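Local coordinates for protein FMN reductase [NAD(P)H] (Bacillus subtilis, PDB 1ZCH) that uses NADH or NADPH to drive its FMN-dependent reduction of flavin, nitroaromatic compounds, quinones, chromates and azo dyes, working as a homodimer, at residues 78-83 / 149-154. Numbering follows the deposited sequence.
With CA (calcium ion), chain C.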
loop_
_atom_site.group_PDB
_atom_site.type_symbol
_atom_site.label_atom_id
_atom_site.label_comp_id
_atom_site.label_asym_id
_atom_site.label_seq_id
_atom_site.Cartn_x
_atom_site.Cartn_y
_atom_site.Cartn_z
ATOM N N LEU A 78 1.961 -13.802 -3.312
ATOM C CA LEU A 78 1.880 -12.842 -4.407
ATOM C C LEU A 78 0.676 -11.943 -4.168
ATOM O O LEU A 78 -0.458 -12.417 -4.111
ATOM C CB LEU A 78 1.721 -13.544 -5.759
ATOM C CG LEU A 78 1.594 -12.551 -6.924
ATOM C CD1 LEU A 78 2.877 -11.746 -7.054
ATOM C CD2 LEU A 78 1.303 -13.300 -8.216
ATOM N N PHE A 79 0.933 -10.650 -4.004
ATOM C CA PHE A 79 -0.133 -9.680 -3.784
ATOM C C PHE A 79 -0.513 -9.095 -5.136
ATOM O O PHE A 79 0.327 -8.522 -5.836
ATOM C CB PHE A 79 0.348 -8.577 -2.833
ATOM C CG PHE A 79 0.515 -9.039 -1.416
ATOM C CD1 PHE A 79 -0.472 -8.787 -0.467
ATOM C CD2 PHE A 79 1.640 -9.775 -1.036
ATOM C CE1 PHE A 79 -0.347 -9.264 0.842
ATOM C CE2 PHE A 79 1.775 -10.256 0.268
ATOM C CZ PHE A 79 0.781 -10.001 1.208
ATOM N N CYS A 80 -1.780 -9.256 -5.503
ATOM C CA CYS A 80 -2.287 -8.772 -6.783
ATOM C C CYS A 80 -3.441 -7.802 -6.606
ATOM O O CYS A 80 -4.252 -7.958 -5.697
ATOM C CB CYS A 80 -2.815 -9.938 -7.627
ATOM S SG CYS A 80 -1.705 -11.340 -7.840
ATOM N N ALA A 81 -3.508 -6.803 -7.479
ATOM C CA ALA A 81 -4.631 -5.877 -7.467
ATOM C C ALA A 81 -5.713 -6.774 -8.068
ATOM O O ALA A 81 -5.433 -7.533 -9.001
ATOM C CB ALA A 81 -4.353 -4.692 -8.382
ATOM N N ASP A 82 -6.936 -6.702 -7.553
ATOM C CA ASP A 82 -7.998 -7.569 -8.054
ATOM C C ASP A 82 -9.333 -6.862 -8.259
ATOM O O ASP A 82 -9.956 -6.403 -7.300
ATOM C CB ASP A 82 -8.196 -8.745 -7.083
ATOM C CG ASP A 82 -9.137 -9.819 -7.625
ATOM O OD1 ASP A 82 -10.190 -9.477 -8.203
ATOM O OD2 ASP A 82 -8.830 -11.017 -7.450
ATOM N N PHE A 83 -9.759 -6.764 -9.515
ATOM C CA PHE A 83 -11.050 -6.167 -9.842
ATOM C C PHE A 83 -11.893 -7.240 -10.535
ATOM O O PHE A 83 -12.908 -6.944 -11.172
ATOM C CB PHE A 83 -10.875 -4.933 -10.739
ATOM C CG PHE A 83 -10.636 -3.660 -9.971
ATOM C CD1 PHE A 83 -11.701 -2.853 -9.587
ATOM C CD2 PHE A 83 -9.345 -3.294 -9.589
ATOM C CE1 PHE A 83 -11.490 -1.693 -8.829
ATOM C CE2 PHE A 83 -9.121 -2.140 -8.831
ATOM C CZ PHE A 83 -10.195 -1.340 -8.450
ATOM N N LEU A 149 0.195 -18.592 -12.786
ATOM C CA LEU A 149 -0.722 -18.616 -11.655
ATOM C C LEU A 149 -2.193 -18.477 -12.034
ATOM O O LEU A 149 -3.058 -18.367 -11.162
ATOM C CB LEU A 149 -0.321 -17.525 -10.659
ATOM C CG LEU A 149 1.128 -17.658 -10.174
ATOM C CD1 LEU A 149 1.437 -16.584 -9.136
ATOM C CD2 LEU A 149 1.340 -19.049 -9.584
ATOM N N GLU A 150 -2.465 -18.485 -13.334
ATOM C CA GLU A 150 -3.825 -18.387 -13.844
ATOM C C GLU A 150 -4.559 -17.121 -13.417
ATOM O O GLU A 150 -5.748 -17.165 -13.096
ATOM C CB GLU A 150 -4.628 -19.620 -13.415
ATOM C CG GLU A 150 -4.127 -20.923 -14.031
ATOM C CD GLU A 150 -4.864 -22.146 -13.510
ATOM O OE1 GLU A 150 -6.110 -22.118 -13.465
ATOM O OE2 GLU A 150 -4.195 -23.142 -13.156
ATOM N N LEU A 151 -3.858 -15.992 -13.413
ATOM C CA LEU A 151 -4.490 -14.732 -13.038
ATOM C C LEU A 151 -5.412 -14.345 -14.188
ATOM O O LEU A 151 -4.977 -14.233 -15.336
ATOM C CB LEU A 151 -3.437 -13.646 -12.806
ATOM C CG LEU A 151 -2.316 -14.019 -11.827
ATOM C CD1 LEU A 151 -1.399 -12.815 -11.616
ATOM C CD2 LEU A 151 -2.914 -14.482 -10.505
ATOM N N PRO A 152 -6.706 -14.146 -13.898
ATOM C CA PRO A 152 -7.665 -13.780 -14.942
ATOM C C PRO A 152 -7.656 -12.293 -15.267
ATOM O O PRO A 152 -6.907 -11.514 -14.677
ATOM C CB PRO A 152 -8.992 -14.215 -14.333
ATOM C CG PRO A 152 -8.802 -13.795 -12.893
ATOM C CD PRO A 152 -7.377 -14.272 -12.589
ATOM N N LYS A 153 -8.492 -11.906 -16.221
ATOM C CA LYS A 153 -8.606 -10.504 -16.593
ATOM C C LYS A 153 -9.012 -9.727 -15.334
ATOM O O LYS A 153 -9.730 -10.254 -14.480
ATOM C CB LYS A 153 -9.668 -10.352 -17.688
ATOM C CG LYS A 153 -9.862 -8.943 -18.219
ATOM C CD LYS A 153 -10.859 -8.954 -19.371
ATOM C CE LYS A 153 -11.109 -7.565 -19.927
ATOM N NZ LYS A 153 -12.064 -7.627 -21.074
ATOM N N TYR A 154 -8.525 -8.491 -15.227
ATOM C CA TYR A 154 -8.789 -7.586 -14.100
ATOM C C TYR A 154 -7.966 -7.880 -12.849
ATOM O O TYR A 154 -8.240 -7.351 -11.773
ATOM C CB TYR A 154 -10.280 -7.565 -13.758
ATOM C CG TYR A 154 -11.127 -7.114 -14.924
ATOM C CD1 TYR A 154 -10.914 -5.873 -15.527
ATOM C CD2 TYR A 154 -12.118 -7.942 -15.452
ATOM C CE1 TYR A 154 -11.665 -5.470 -16.628
ATOM C CE2 TYR A 154 -12.874 -7.546 -16.552
ATOM C CZ TYR A 154 -12.645 -6.313 -17.134
ATOM O OH TYR A 154 -13.406 -5.920 -18.211
HETATM CA CA CA C . -8.113 -22.633 -12.602
HETATM O O HOH W 1 -8.330 -20.266 -12.082
HETATM O O HOH W 2 -7.111 -22.545 -10.271
#
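L78 and L149 meet through single methyl groups, CD2 of L78 lying 3.4 Å from CD1 of L149, tighter than usual for two carbons. A chi1 of 178° sets CG of L78 opposite the backbone N, and from there CD2 reaches L149 and, at 4.4 Å, L151 CD1. That same L151 methyl lies 4.1 Å from C80 SG, so L78 and C80, alternate residues on one side of the strand, share L151 as a partner; Y187 of the second subunit also packs on L151. At the far end F83 N donates a nearly straight hydrogen bond to Y154 O (2.8 Å, 166° at the hydrogen), continuing the antiparallel pairing of A81 with F156 just beyond the strand ends. Beside it Y154 CB rests on the F83 carbonyl group, 3.6 Å from F83 C, while the two rings turn off to other neighbours; CG of K153 covers one face of the tyrosine ring. Helix 142-148 ends in a Schellman motif with E150, at positive phi, as its C-prime residue. E150 OE1 binds a calcium ion at 2.2 Å that N189 OD1 of the second subunit also binds, with two waters, so the ion bridges the dimer. In the antiparallel sheet of this nitroreductase fold, strand 75-82 lies between 46-51 and 155-164; helix 84-94 starts after F83, whose side chain touches helix 104-127.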